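Local coordinates for putative SAM-dependent O-methyltranferase (Podospora anserina, PDB 4YMH), which binds S-adenosyl-L-methionine and its product S-adenosyl-L-homocysteine and probably transfers the methyl group to an oxygen of an acceptor, at residues A[29-34]-A[76-81]; A[82-87]-A[114-119]; A[157-162]-A[214-219]; A[166-171]-A[228-233]. One frame throughout, in Å; residues are numbered along the deposited sequence.

Contact 1: residues A[29-34]-A[76-81]; sequences DALVEH and SGYSAL. With SAH (S-adenosyl-L-homocysteine), chain E.
With chi1 at 175°, His-34 swings CG opposite its own backbone N and lays its ring against Leu-81 and the start of helix 78-86, while Leu-31 sends CD1 between Tyr-78 and Leu-81. Leu-81 CD1 stands over the imidazole, 4.0 Å from the ring centroid and 12° off its normal, a CH-pi contact. His-34 NE2 gives a weak, bent hydrogen bond to Ser-76 OG (3.2 Å, 123° at the hydrogen), an oxygen that Thr-38 also engages. Leu-31 CD1 lies 3.7 Å from Leu-81 CB and equally near Tyr-78 CD1. An alanine in place of His-34 is likely to open a gap beneath Leu-81 CD1 and cost Ser-76 OG this donor. One residue on from Tyr-78, Ser-79 OG accepts from the amino N of S-adenosyl-L-homocysteine at 3.0 Å. Helix 29-41 thus packs on the first turn of helix 78-86, beside the S-adenosyl-L-homocysteine pocket, to which Tyr-78 and Ser-79 belong, with Tyr-114 and Ala-110 of helix 101-114 alongside.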
loop_
_atom_site.group_PDB
_atom_site.type_symbol
_atom_site.label_atom_id
_atom_site.label_comp_id
_atom_site.label_asym_id
_atom_site.label_seq_id
_atom_site.Cartn_x
_atom_site.Cartn_y
_atom_site.Cartn_z
ATOM N N ASP A 29 -23.272 0.209 -1.181
ATOM C CA ASP A 29 -24.158 -0.355 -2.200
ATOM C C ASP A 29 -24.311 0.548 -3.423
ATOM O O ASP A 29 -24.308 0.075 -4.571
ATOM C CB ASP A 29 -25.533 -0.648 -1.603
ATOM C CG ASP A 29 -25.518 -1.830 -0.661
ATOM O OD1 ASP A 29 -24.501 -2.555 -0.626
ATOM O OD2 ASP A 29 -26.529 -2.052 0.034
ATOM N N ALA A 30 -24.431 1.847 -3.170
ATOM C CA ALA A 30 -24.650 2.812 -4.243
ATOM C C ALA A 30 -23.468 2.815 -5.199
ATOM O O ALA A 30 -23.637 2.951 -6.419
ATOM C CB ALA A 30 -24.870 4.201 -3.676
ATOM N N LEU A 31 -22.274 2.665 -4.634
ATOM C CA LEU A 31 -21.057 2.696 -5.433
ATOM C C LEU A 31 -20.905 1.405 -6.238
ATOM O O LEU A 31 -20.436 1.435 -7.368
ATOM C CB LEU A 31 -19.834 2.941 -4.541
ATOM C CG LEU A 31 -18.521 3.281 -5.262
ATOM C CD1 LEU A 31 -18.772 4.381 -6.262
ATOM C CD2 LEU A 31 -17.425 3.691 -4.260
ATOM N N VAL A 32 -21.300 0.276 -5.661
ATOM C CA VAL A 32 -21.385 -0.957 -6.434
ATOM C C VAL A 32 -22.307 -0.751 -7.639
ATOM O O VAL A 32 -21.971 -1.121 -8.771
ATOM C CB VAL A 32 -21.921 -2.132 -5.598
ATOM C CG1 VAL A 32 -22.095 -3.366 -6.478
ATOM C CG2 VAL A 32 -21.011 -2.425 -4.421
ATOM N N GLU A 33 -23.467 -0.151 -7.390
ATOM C CA GLU A 33 -24.425 0.108 -8.464
ATOM C C GLU A 33 -23.813 0.982 -9.568
ATOM O O GLU A 33 -24.004 0.720 -10.763
ATOM C CB GLU A 33 -25.695 0.763 -7.908
ATOM C CG GLU A 33 -26.767 1.007 -8.949
ATOM C CD GLU A 33 -28.050 1.575 -8.361
ATOM O OE1 GLU A 33 -27.977 2.302 -7.350
ATOM O OE2 GLU A 33 -29.134 1.287 -8.911
ATOM N N HIS A 34 -23.071 2.013 -9.175
ATOM C CA HIS A 34 -22.412 2.848 -10.176
ATOM C C HIS A 34 -21.339 2.071 -10.963
ATOM O O HIS A 34 -21.180 2.254 -12.175
ATOM C CB HIS A 34 -21.790 4.080 -9.523
ATOM C CG HIS A 34 -20.996 4.917 -10.469
ATOM N ND1 HIS A 34 -21.580 5.717 -11.431
ATOM C CD2 HIS A 34 -19.659 5.067 -10.622
ATOM C CE1 HIS A 34 -20.638 6.325 -12.125
ATOM N NE2 HIS A 34 -19.461 5.944 -11.658
ATOM N N SER A 76 -15.778 7.691 -15.503
ATOM C CA SER A 76 -17.219 7.702 -15.201
ATOM C C SER A 76 -17.547 8.201 -13.786
ATOM O O SER A 76 -18.713 8.230 -13.389
ATOM C CB SER A 76 -17.823 6.312 -15.398
ATOM O OG SER A 76 -17.633 5.501 -14.247
ATOM N N GLY A 77 -16.529 8.610 -13.039
ATOM C CA GLY A 77 -16.725 9.154 -11.705
ATOM C C GLY A 77 -16.565 8.170 -10.550
ATOM O O GLY A 77 -16.764 8.535 -9.392
ATOM N N TYR A 78 -16.217 6.923 -10.852
ATOM C CA TYR A 78 -16.081 5.889 -9.817
ATOM C C TYR A 78 -15.094 6.254 -8.710
ATOM O O TYR A 78 -15.425 6.148 -7.518
ATOM C CB TYR A 78 -15.660 4.558 -10.452
ATOM C CG TYR A 78 -15.369 3.443 -9.460
ATOM C CD1 TYR A 78 -16.391 2.870 -8.707
ATOM C CD2 TYR A 78 -14.073 2.953 -9.291
ATOM C CE1 TYR A 78 -16.127 1.849 -7.808
ATOM C CE2 TYR A 78 -13.803 1.927 -8.387
ATOM C CZ TYR A 78 -14.837 1.381 -7.651
ATOM O OH TYR A 78 -14.595 0.360 -6.748
ATOM N N SER A 79 -13.887 6.680 -9.081
ATOM C CA SER A 79 -12.896 6.991 -8.049
ATOM C C SER A 79 -13.256 8.300 -7.338
ATOM O O SER A 79 -13.052 8.413 -6.136
ATOM C CB SER A 79 -11.463 7.034 -8.612
ATOM O OG SER A 79 -11.319 7.932 -9.693
ATOM N N ALA A 80 -13.828 9.269 -8.055
ATOM C CA ALA A 80 -14.330 10.477 -7.390
ATOM C C ALA A 80 -15.388 10.142 -6.331
ATOM O O ALA A 80 -15.382 10.719 -5.240
ATOM C CB ALA A 80 -14.907 11.466 -8.417
ATOM N N LEU A 81 -16.294 9.217 -6.645
ATOM C CA LEU A 81 -17.322 8.843 -5.684
ATOM C C LEU A 81 -16.728 8.033 -4.525
ATOM O O LEU A 81 -17.229 8.110 -3.393
ATOM C CB LEU A 81 -18.453 8.064 -6.364
ATOM C CG LEU A 81 -19.308 8.915 -7.321
ATOM C CD1 LEU A 81 -20.247 8.044 -8.160
ATOM C CD2 LEU A 81 -20.100 9.963 -6.544
HETATM N N SAH E . -10.111 7.299 -12.319
HETATM C CA SAH E . -11.087 6.495 -12.998
HETATM C CB SAH E . -10.575 6.017 -14.354
HETATM C CG SAH E . -9.766 7.009 -15.186
HETATM S SD SAH E . -9.419 6.352 -16.774
HETATM C C SAH E . -11.468 5.292 -12.178
HETATM O O SAH E . -12.513 4.726 -12.392
HETATM O OXT SAH E . -10.703 4.900 -11.309
HETATM C "C5'" SAH E . -8.538 7.721 -17.405
HETATM C "C4'" SAH E . -9.400 8.928 -17.743
HETATM O "O4'" SAH E . -8.566 10.028 -18.055
HETATM C "C3'" SAH E . -10.261 8.711 -18.964
HETATM O "O3'" SAH E . -11.611 8.994 -18.684
HETATM C "C2'" SAH E . -9.723 9.681 -19.984
HETATM O "O2'" SAH E . -10.688 10.150 -20.871
HETATM C "C1'" SAH E . -9.084 10.756 -19.140
HETATM N N9 SAH E . -7.993 11.470 -19.819
HETATM C C8 SAH E . -7.098 10.979 -20.656
HETATM N N7 SAH E . -6.264 11.920 -21.061
HETATM C C5 SAH E . -6.618 13.037 -20.473
HETATM C C6 SAH E . -6.147 14.420 -20.454
HETATM N N6 SAH E . -5.107 14.743 -21.189
HETATM N N1 SAH E . -6.777 15.308 -19.690
HETATM C C2 SAH E . -7.817 14.940 -18.949
HETATM N N3 SAH E . -8.298 13.713 -18.907
HETATM C C4 SAH E . -7.748 12.736 -19.637
#

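Contact 2: residues A[82-87]-A[114-119]; sequences AWYEGT and YGVGDR
A Schellman motif, with Gly-115 at positive phi as its C-prime residue, ends helix 101-114 and starts the loop that wraps Tyr-84 at the close of helix 78-86. The phenol ring is sandwiched. Val-116 CG1 sits over the centre of one face, 3.9 Å from the centroid and 6° off the normal, a CH-pi contact; on the opposite face lies the Arg-119 guanidinium, its plane only 17° from the ring's and NH2 nearer the rim, 3.2 Å from Tyr-84 CD1. Chi1 of 68° and an extended chain from CG to NE carry that group back to the helix end. There NH2 donates to Tyr-84 O at 2.9 Å, approaching from the face of the carbonyl opposite Thr-87 N, and NH1 reaches Thr-87 OG1 at 2.8 Å. In this Rossmann-like methyltransferase fold the loop leads from helix 101-114 into edge strand 120-124, so Arg-119 ties the strand's entry to the last turn of helix 78-86. Tyr-114 OH donates to the anti lone pair of Glu-85 OE2 at 2.7 Å, and Arg-88 pairs with the other carboxylate oxygen, OE1. A water bridges Tyr-84 OH, 2.7 Å away, to Gly-117 N, though its bond to the amide is weak.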
loop_
_atom_site.group_PDB
_atom_site.type_symbol
_atom_site.label_atom_id
_atom_site.label_comp_id
_atom_site.label_asym_id
_atom_site.label_seq_id
_atom_site.Cartn_x
_atom_site.Cartn_y
_atom_site.Cartn_z
ATOM N N ALA A 82 -15.668 7.269 -4.798
ATOM C CA ALA A 82 -14.958 6.599 -3.704
ATOM C C ALA A 82 -14.368 7.622 -2.728
ATOM O O ALA A 82 -14.551 7.505 -1.512
ATOM C CB ALA A 82 -13.855 5.682 -4.238
ATOM N N TRP A 83 -13.663 8.623 -3.258
ATOM C CA TRP A 83 -13.108 9.688 -2.413
ATOM C C TRP A 83 -14.204 10.405 -1.626
ATOM O O TRP A 83 -14.056 10.719 -0.428
ATOM C CB TRP A 83 -12.334 10.714 -3.263
ATOM C CG TRP A 83 -11.182 10.151 -4.065
ATOM C CD1 TRP A 83 -10.963 10.314 -5.406
ATOM C CD2 TRP A 83 -10.098 9.347 -3.581
ATOM N NE1 TRP A 83 -9.819 9.657 -5.783
ATOM C CE2 TRP A 83 -9.269 9.055 -4.683
ATOM C CE3 TRP A 83 -9.747 8.843 -2.320
ATOM C CZ2 TRP A 83 -8.110 8.282 -4.564
ATOM C CZ3 TRP A 83 -8.605 8.077 -2.206
ATOM C CH2 TRP A 83 -7.794 7.805 -3.324
ATOM N N TYR A 84 -15.306 10.679 -2.322
ATOM C CA TYR A 84 -16.485 11.292 -1.718
ATOM C C TYR A 84 -16.956 10.477 -0.512
ATOM O O TYR A 84 -17.163 11.021 0.586
ATOM C CB TYR A 84 -17.599 11.439 -2.777
ATOM C CG TYR A 84 -18.901 12.029 -2.255
ATOM C CD1 TYR A 84 -19.069 13.405 -2.140
ATOM C CD2 TYR A 84 -19.953 11.210 -1.875
ATOM C CE1 TYR A 84 -20.248 13.946 -1.658
ATOM C CE2 TYR A 84 -21.145 11.744 -1.386
ATOM C CZ TYR A 84 -21.286 13.113 -1.282
ATOM O OH TYR A 84 -22.463 13.649 -0.806
ATOM N N GLU A 85 -17.091 9.167 -0.698
ATOM C CA GLU A 85 -17.532 8.307 0.401
ATOM C C GLU A 85 -16.532 8.336 1.557
ATOM O O GLU A 85 -16.915 8.303 2.737
ATOM C CB GLU A 85 -17.725 6.860 -0.076
ATOM C CG GLU A 85 -18.973 6.610 -0.936
ATOM C CD GLU A 85 -20.280 6.671 -0.153
ATOM O OE1 GLU A 85 -20.251 6.825 1.093
ATOM O OE2 GLU A 85 -21.347 6.552 -0.793
ATOM N N GLY A 86 -15.249 8.400 1.216
ATOM C CA GLY A 86 -14.214 8.364 2.236
ATOM C C GLY A 86 -14.046 9.665 2.994
ATOM O O GLY A 86 -13.323 9.712 3.989
ATOM N N THR A 87 -14.696 10.728 2.522
ATOM C CA THR A 87 -14.592 12.022 3.193
ATOM C C THR A 87 -15.937 12.636 3.617
ATOM O O THR A 87 -16.055 13.858 3.748
ATOM C CB THR A 87 -13.861 13.029 2.296
ATOM O OG1 THR A 87 -14.529 13.111 1.031
ATOM C CG2 THR A 87 -12.412 12.610 2.097
ATOM N N TYR A 114 -26.160 10.453 -7.656
ATOM C CA TYR A 114 -25.589 10.048 -6.374
ATOM C C TYR A 114 -25.942 11.037 -5.274
ATOM O O TYR A 114 -25.895 10.707 -4.085
ATOM C CB TYR A 114 -24.072 9.936 -6.495
ATOM C CG TYR A 114 -23.444 8.860 -5.648
ATOM C CD1 TYR A 114 -23.003 9.130 -4.353
ATOM C CD2 TYR A 114 -23.277 7.577 -6.142
ATOM C CE1 TYR A 114 -22.428 8.143 -3.573
ATOM C CE2 TYR A 114 -22.688 6.581 -5.375
ATOM C CZ TYR A 114 -22.262 6.871 -4.095
ATOM O OH TYR A 114 -21.677 5.879 -3.338
ATOM N N GLY A 115 -26.283 12.256 -5.681
ATOM C CA GLY A 115 -26.624 13.309 -4.744
ATOM C C GLY A 115 -25.414 13.888 -4.032
ATOM O O GLY A 115 -25.479 14.176 -2.841
ATOM N N VAL A 116 -24.310 14.063 -4.750
ATOM C CA VAL A 116 -23.145 14.708 -4.157
ATOM C C VAL A 116 -23.450 16.188 -3.941
ATOM O O VAL A 116 -24.332 16.751 -4.589
ATOM C CB VAL A 116 -21.878 14.542 -5.030
ATOM C CG1 VAL A 116 -21.621 13.073 -5.308
ATOM C CG2 VAL A 116 -22.017 15.311 -6.331
ATOM N N GLY A 117 -22.740 16.820 -3.017
ATOM C CA GLY A 117 -22.971 18.227 -2.761
ATOM C C GLY A 117 -22.186 19.096 -3.715
ATOM O O GLY A 117 -21.747 18.644 -4.772
ATOM N N ASP A 118 -21.940 20.326 -3.339
ATOM C CA ASP A 118 -21.128 21.222 -4.120
ATOM C C ASP A 118 -19.677 20.837 -3.988
ATOM O O ASP A 118 -18.861 21.264 -4.753
ATOM C CB ASP A 118 -21.273 22.647 -3.593
ATOM C CG ASP A 118 -22.480 23.366 -4.170
ATOM O OD1 ASP A 118 -22.368 24.559 -4.456
ATOM O OD2 ASP A 118 -23.537 22.738 -4.349
ATOM N N ARG A 119 -19.346 20.046 -2.985
ATOM C CA ARG A 119 -17.931 19.731 -2.728
ATOM C C ARG A 119 -17.218 18.875 -3.782
ATOM O O ARG A 119 -15.988 18.768 -3.752
ATOM C CB ARG A 119 -17.777 19.061 -1.356
ATOM C CG ARG A 119 -18.350 17.661 -1.182
ATOM C CD ARG A 119 -18.232 17.276 0.318
ATOM N NE ARG A 119 -18.662 15.910 0.629
ATOM C CZ ARG A 119 -17.849 14.856 0.692
ATOM N NH1 ARG A 119 -16.556 14.998 0.461
ATOM N NH2 ARG A 119 -18.329 13.657 0.985
HETATM O O HOH W 1 -24.848 11.266 -1.328
HETATM O O HOH W 2 -22.243 16.279 -0.443
#

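Contact 3: residues A[157-162]-A[214-219]; sequences ILDQGL and DPRIDV
Salt bridges join the segments: Arg-216 NH1 donates to Asp-159 OD1 at 2.7 Å, nearly straight (165°), in the plane of the guanidinium and almost along the C-O bond of the carboxylate; NH2 adds a weak, longer bond to the same oxygen. The carboxylate and guanidinium planes are 46° apart. On its own side Arg-216 grips Asp-214 side-on, NE to OD1 at 3.0 Å and NH2 to OD2 at 2.8 Å, both on syn lone pairs; a bend at chi3 (-62°) turns the guanidinium toward both carboxylates. Asp-214 OD1 also takes the backbone N of Arg-216 in an Asx turn, which is likely to hold the carboxylate in place for the arginine.

Among apolar contacts, Leu-158 CB lies 3.4 Å above the guanidinium plane, over its centre, and Leu-158 CD1 meets Ile-217 CG2 at 3.7 Å.

A methionine in place of Arg-216 would probably leave both aspartates without their shared cation, two like charges 6.1 Å apart (Asp-159 OD1 to Asp-214 OD2) no longer bridged.

Asp-159, Asp-214 and Arg-216 thus form a salt-bridge network that clamps the end of helix 150-159 to the turn entering strand 217-222, and the bonds at the guanidinium edge restrict its rotation.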
loop_
_atom_site.group_PDB
_atom_site.type_symbol
_atom_site.label_atom_id
_atom_site.label_comp_id
_atom_site.label_asym_id
_atom_site.label_seq_id
_atom_site.Cartn_x
_atom_site.Cartn_y
_atom_site.Cartn_z
ATOM N N ILE A 157 2.651 19.786 -10.364
ATOM C CA ILE A 157 2.177 19.668 -8.990
ATOM C C ILE A 157 3.278 20.106 -8.043
ATOM O O ILE A 157 3.045 20.885 -7.118
ATOM C CB ILE A 157 1.721 18.233 -8.688
ATOM C CG1 ILE A 157 0.369 17.984 -9.355
ATOM C CG2 ILE A 157 1.633 17.995 -7.203
ATOM C CD1 ILE A 157 -0.008 16.530 -9.464
ATOM N N LEU A 158 4.506 19.690 -8.319
ATOM C CA LEU A 158 5.554 20.061 -7.391
ATOM C C LEU A 158 5.958 21.509 -7.614
ATOM O O LEU A 158 6.200 22.236 -6.647
ATOM C CB LEU A 158 6.751 19.144 -7.529
ATOM C CG LEU A 158 6.387 17.693 -7.232
ATOM C CD1 LEU A 158 7.557 16.805 -7.630
ATOM C CD2 LEU A 158 6.042 17.509 -5.754
ATOM N N ASP A 159 5.992 21.941 -8.876
ATOM C CA ASP A 159 6.524 23.274 -9.168
ATOM C C ASP A 159 5.635 24.346 -8.554
ATOM O O ASP A 159 6.127 25.367 -8.065
ATOM C CB ASP A 159 6.653 23.518 -10.675
ATOM C CG ASP A 159 7.825 22.771 -11.306
ATOM O OD1 ASP A 159 8.654 22.180 -10.577
ATOM O OD2 ASP A 159 7.926 22.804 -12.551
ATOM N N GLN A 160 4.324 24.106 -8.579
ATOM C CA GLN A 160 3.355 25.099 -8.104
ATOM C C GLN A 160 2.905 24.868 -6.664
ATOM O O GLN A 160 2.043 25.581 -6.163
ATOM C CB GLN A 160 2.127 25.125 -9.017
ATOM C CG GLN A 160 2.481 25.371 -10.462
ATOM C CD GLN A 160 1.279 25.648 -11.347
ATOM O OE1 GLN A 160 1.370 25.665 -12.579
ATOM N NE2 GLN A 160 0.134 25.862 -10.713
ATOM N N GLY A 161 3.488 23.877 -6.004
ATOM C CA GLY A 161 3.136 23.586 -4.629
ATOM C C GLY A 161 1.678 23.209 -4.440
ATOM O O GLY A 161 1.033 23.676 -3.502
ATOM N N LEU A 162 1.165 22.352 -5.320
ATOM C CA LEU A 162 -0.238 21.920 -5.260
ATOM C C LEU A 162 -0.398 20.740 -4.315
ATOM O O LEU A 162 -1.511 20.371 -3.943
ATOM C CB LEU A 162 -0.752 21.545 -6.653
ATOM C CG LEU A 162 -1.058 22.679 -7.637
ATOM C CD1 LEU A 162 -1.302 22.122 -9.042
ATOM C CD2 LEU A 162 -2.258 23.477 -7.172
ATOM N N ASP A 214 14.507 13.655 -8.994
ATOM C CA ASP A 214 13.932 14.890 -8.443
ATOM C C ASP A 214 14.254 14.997 -6.959
ATOM O O ASP A 214 13.791 14.187 -6.166
ATOM C CB ASP A 214 12.420 14.930 -8.674
ATOM C CG ASP A 214 11.822 16.323 -8.446
ATOM O OD1 ASP A 214 12.220 17.024 -7.489
ATOM O OD2 ASP A 214 10.941 16.717 -9.229
ATOM N N PRO A 215 15.061 16.000 -6.583
ATOM C CA PRO A 215 15.546 16.063 -5.203
ATOM C C PRO A 215 14.473 16.499 -4.207
ATOM O O PRO A 215 14.749 16.531 -3.013
ATOM C CB PRO A 215 16.671 17.100 -5.270
ATOM C CG PRO A 215 16.310 17.980 -6.421
ATOM C CD PRO A 215 15.593 17.090 -7.418
ATOM N N ARG A 216 13.279 16.826 -4.680
ATOM C CA ARG A 216 12.240 17.333 -3.782
ATOM C C ARG A 216 11.414 16.224 -3.126
ATOM O O ARG A 216 10.713 16.460 -2.133
ATOM C CB ARG A 216 11.309 18.289 -4.541
ATOM C CG ARG A 216 11.984 19.560 -5.020
ATOM C CD ARG A 216 11.061 20.344 -5.960
ATOM N NE ARG A 216 10.744 19.575 -7.160
ATOM C CZ ARG A 216 10.072 20.052 -8.204
ATOM N NH1 ARG A 216 9.641 21.302 -8.205
ATOM N NH2 ARG A 216 9.842 19.280 -9.256
ATOM N N ILE A 217 11.510 15.009 -3.657
ATOM C CA ILE A 217 10.540 13.977 -3.310
ATOM C C ILE A 217 11.130 12.642 -2.882
ATOM O O ILE A 217 12.223 12.267 -3.308
ATOM C CB ILE A 217 9.588 13.704 -4.504
ATOM C CG1 ILE A 217 10.384 13.408 -5.782
ATOM C CG2 ILE A 217 8.653 14.881 -4.716
ATOM C CD1 ILE A 217 9.527 13.044 -6.997
ATOM N N ASP A 218 10.377 11.932 -2.041
ATOM C CA ASP A 218 10.594 10.511 -1.770
ATOM C C ASP A 218 9.588 9.705 -2.584
ATOM O O ASP A 218 8.405 10.073 -2.674
ATOM C CB ASP A 218 10.434 10.174 -0.277
ATOM C CG ASP A 218 11.607 10.644 0.571
ATOM O OD1 ASP A 218 12.729 10.808 0.032
ATOM O OD2 ASP A 218 11.399 10.840 1.790
ATOM N N VAL A 219 10.064 8.605 -3.163
ATOM C CA VAL A 219 9.259 7.778 -4.052
ATOM C C VAL A 219 9.204 6.326 -3.605
ATOM O O VAL A 219 10.223 5.739 -3.202
ATOM C CB VAL A 219 9.810 7.815 -5.500
ATOM C CG1 VAL A 219 8.960 6.939 -6.430
ATOM C CG2 VAL A 219 9.905 9.255 -6.009
#

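Contact 4: residues A[166-171]-A[228-233]; sequences NGIILC and VTQIRW
Strands 167-171 and 228-233 run antiparallel, their axes 163° apart in direction and 4.6 Å apart at closest approach. Ile-169 with Ile-231 and Cys-171 with Thr-229 are hydrogen-bonded pairs, and Leu-170 with Gln-230 between them is a non-hydrogen-bonded pair. Four backbone bonds hold the register, each lying in its carbonyl plane; Ile-169 N to Ile-231 O is 2.9 Å and the straightest, at 173°. Beyond the Ile-169/Ile-231 pair a water spans the strands, donating to Gly-167 O at 2.6 Å and accepting from Trp-233 N at 3.1 Å.

Side chains alternate between the two faces. On one, Ile-169 CB meets Ile-231 CB at 3.9 Å, and Cys-171 SG approaches Ile-231 CD1 at 4.0 Å; a chi1 of -56° sets Ile-231 CG1 beside its backbone N, from where CD1 extends toward the sulfur. On the other, Leu-170 and Gln-230 run alongside each other, with Leu-170 CD2 3.8 Å from Gln-230 CG. Arg-232 turns its guanidinium away from strand 167-171, to Asp-235 and Asp-218.

Strand 228-233 is the one reversed strand of the seven in the sheet, inserted between 167-171 and 217-222 in the order 3-2-1-4-5-7-6 characteristic of class I methyltransferases. Helices 150-159 and 194-212 cover the face of Ile-169, Cys-171 and Ile-231, whereas Gln-230 packs on Phe-59 of the second subunit.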
loop_
_atom_site.group_PDB
_atom_site.type_symbol
_atom_site.label_atom_id
_atom_site.label_comp_id
_atom_site.label_asym_id
_atom_site.label_seq_id
_atom_site.Cartn_x
_atom_site.Cartn_y
_atom_site.Cartn_z
ATOM N N ASN A 166 2.311 17.618 4.066
ATOM C CA ASN A 166 2.140 16.236 4.492
ATOM C C ASN A 166 1.299 15.403 3.529
ATOM O O ASN A 166 0.861 14.298 3.857
ATOM C CB ASN A 166 1.514 16.195 5.888
ATOM C CG ASN A 166 2.415 16.809 6.950
ATOM O OD1 ASN A 166 3.634 16.615 6.943
ATOM N ND2 ASN A 166 1.815 17.559 7.869
ATOM N N GLY A 167 1.081 15.929 2.333
ATOM C CA GLY A 167 0.270 15.236 1.344
ATOM C C GLY A 167 0.958 14.105 0.604
ATOM O O GLY A 167 2.179 13.932 0.668
ATOM N N ILE A 168 0.166 13.325 -0.117
ATOM C CA ILE A 168 0.711 12.239 -0.916
ATOM C C ILE A 168 0.124 12.261 -2.320
ATOM O O ILE A 168 -1.042 12.621 -2.529
ATOM C CB ILE A 168 0.442 10.866 -0.257
ATOM C CG1 ILE A 168 1.339 9.782 -0.844
ATOM C CG2 ILE A 168 -1.040 10.486 -0.332
ATOM C CD1 ILE A 168 1.240 8.470 -0.079
ATOM N N ILE A 169 0.951 11.886 -3.281
ATOM C CA ILE A 169 0.480 11.639 -4.632
ATOM C C ILE A 169 0.456 10.142 -4.864
ATOM O O ILE A 169 1.431 9.458 -4.588
ATOM C CB ILE A 169 1.374 12.275 -5.698
ATOM C CG1 ILE A 169 1.667 13.733 -5.366
ATOM C CG2 ILE A 169 0.709 12.127 -7.093
ATOM C CD1 ILE A 169 2.672 14.370 -6.313
ATOM N N LEU A 170 -0.662 9.642 -5.371
ATOM C CA LEU A 170 -0.815 8.242 -5.737
ATOM C C LEU A 170 -1.008 8.156 -7.231
ATOM O O LEU A 170 -1.974 8.693 -7.755
ATOM C CB LEU A 170 -2.010 7.622 -5.018
ATOM C CG LEU A 170 -1.941 7.715 -3.491
ATOM C CD1 LEU A 170 -3.259 7.315 -2.858
ATOM C CD2 LEU A 170 -0.791 6.845 -2.966
ATOM N N CYS A 171 -0.094 7.482 -7.909
ATOM C CA CYS A 171 -0.173 7.328 -9.366
ATOM C C CYS A 171 -0.539 5.892 -9.717
ATOM O O CYS A 171 0.153 4.953 -9.318
ATOM C CB CYS A 171 1.152 7.716 -10.019
ATOM S SG CYS A 171 1.784 9.349 -9.529
ATOM N N VAL A 228 1.423 1.089 -8.168
ATOM C CA VAL A 228 1.022 2.377 -7.604
ATOM C C VAL A 228 2.242 3.134 -7.113
ATOM O O VAL A 228 2.920 2.685 -6.193
ATOM C CB VAL A 228 0.037 2.204 -6.441
ATOM C CG1 VAL A 228 -0.292 3.567 -5.801
ATOM C CG2 VAL A 228 -1.233 1.471 -6.925
ATOM N N THR A 229 2.535 4.268 -7.735
ATOM C CA THR A 229 3.640 5.080 -7.262
ATOM C C THR A 229 3.163 6.056 -6.187
ATOM O O THR A 229 2.263 6.853 -6.419
ATOM C CB THR A 229 4.320 5.852 -8.403
ATOM O OG1 THR A 229 4.756 4.921 -9.413
ATOM C CG2 THR A 229 5.515 6.595 -7.864
ATOM N N GLN A 230 3.766 5.968 -5.003
ATOM C CA GLN A 230 3.519 6.910 -3.906
ATOM C C GLN A 230 4.598 7.976 -3.927
ATOM O O GLN A 230 5.793 7.661 -3.979
ATOM C CB GLN A 230 3.529 6.194 -2.540
ATOM C CG GLN A 230 2.500 5.077 -2.437
ATOM C CD GLN A 230 2.466 4.412 -1.074
ATOM O OE1 GLN A 230 3.289 4.692 -0.205
ATOM N NE2 GLN A 230 1.494 3.538 -0.880
ATOM N N ILE A 231 4.191 9.233 -3.864
ATOM C CA ILE A 231 5.144 10.338 -3.892
ATOM C C ILE A 231 4.875 11.260 -2.712
ATOM O O ILE A 231 3.726 11.635 -2.472
ATOM C CB ILE A 231 5.053 11.142 -5.206
ATOM C CG1 ILE A 231 5.240 10.226 -6.426
ATOM C CG2 ILE A 231 6.078 12.268 -5.207
ATOM C CD1 ILE A 231 4.991 10.934 -7.773
ATOM N N ARG A 232 5.921 11.621 -1.972
ATOM C CA ARG A 232 5.755 12.618 -0.907
ATOM C C ARG A 232 6.886 13.625 -0.989
ATOM O O ARG A 232 7.908 13.355 -1.604
ATOM C CB ARG A 232 5.732 11.958 0.485
ATOM C CG ARG A 232 7.046 11.302 0.885
ATOM C CD ARG A 232 7.018 10.668 2.292
ATOM N NE ARG A 232 6.952 11.674 3.356
ATOM C CZ ARG A 232 8.011 12.189 3.985
ATOM N NH1 ARG A 232 9.247 11.794 3.675
ATOM N NH2 ARG A 232 7.837 13.104 4.928
ATOM N N TRP A 233 6.720 14.788 -0.378
ATOM C CA TRP A 233 7.865 15.672 -0.203
ATOM C C TRP A 233 8.874 14.989 0.712
ATOM O O TRP A 233 8.482 14.385 1.721
ATOM C CB TRP A 233 7.459 17.008 0.426
ATOM C CG TRP A 233 6.500 17.857 -0.354
ATOM C CD1 TRP A 233 5.180 18.072 -0.068
ATOM C CD2 TRP A 233 6.792 18.648 -1.513
ATOM N NE1 TRP A 233 4.633 18.936 -0.983
ATOM C CE2 TRP A 233 5.597 19.302 -1.883
ATOM C CE3 TRP A 233 7.945 18.861 -2.279
ATOM C CZ2 TRP A 233 5.522 20.158 -2.983
ATOM C CZ3 TRP A 233 7.866 19.715 -3.381
ATOM C CH2 TRP A 233 6.666 20.351 -3.716
HETATM O O HOH W 3 4.829 13.665 5.978
HETATM O O HOH W 4 4.367 14.831 1.644
#

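Contacts 1 and 4 are buried, contacts 2 and 3 partly so. Contacts 1 and 2 share helix 78-86, lie with centres about 10 Å apart and touch where Leu-81 CD2 packs on Tyr-114 CG at 3.6 Å; they join helices and a loop, and contact 1 reaches the cofactor. Contacts 3 and 4 meet across neighbouring strands 217-222 and 228-233, through the Asp-218 to Arg-232 salt bridge, and both approach the second subunit. Chemistry follows place: backbone bonds and aliphatic packing inside the sheet in contact 4, an imidazole weakly bonded to a serine, under a leucine methyl, in contact 1, a tyrosine between arginine and valine in contact 2, a salt-bridge network in contact 3.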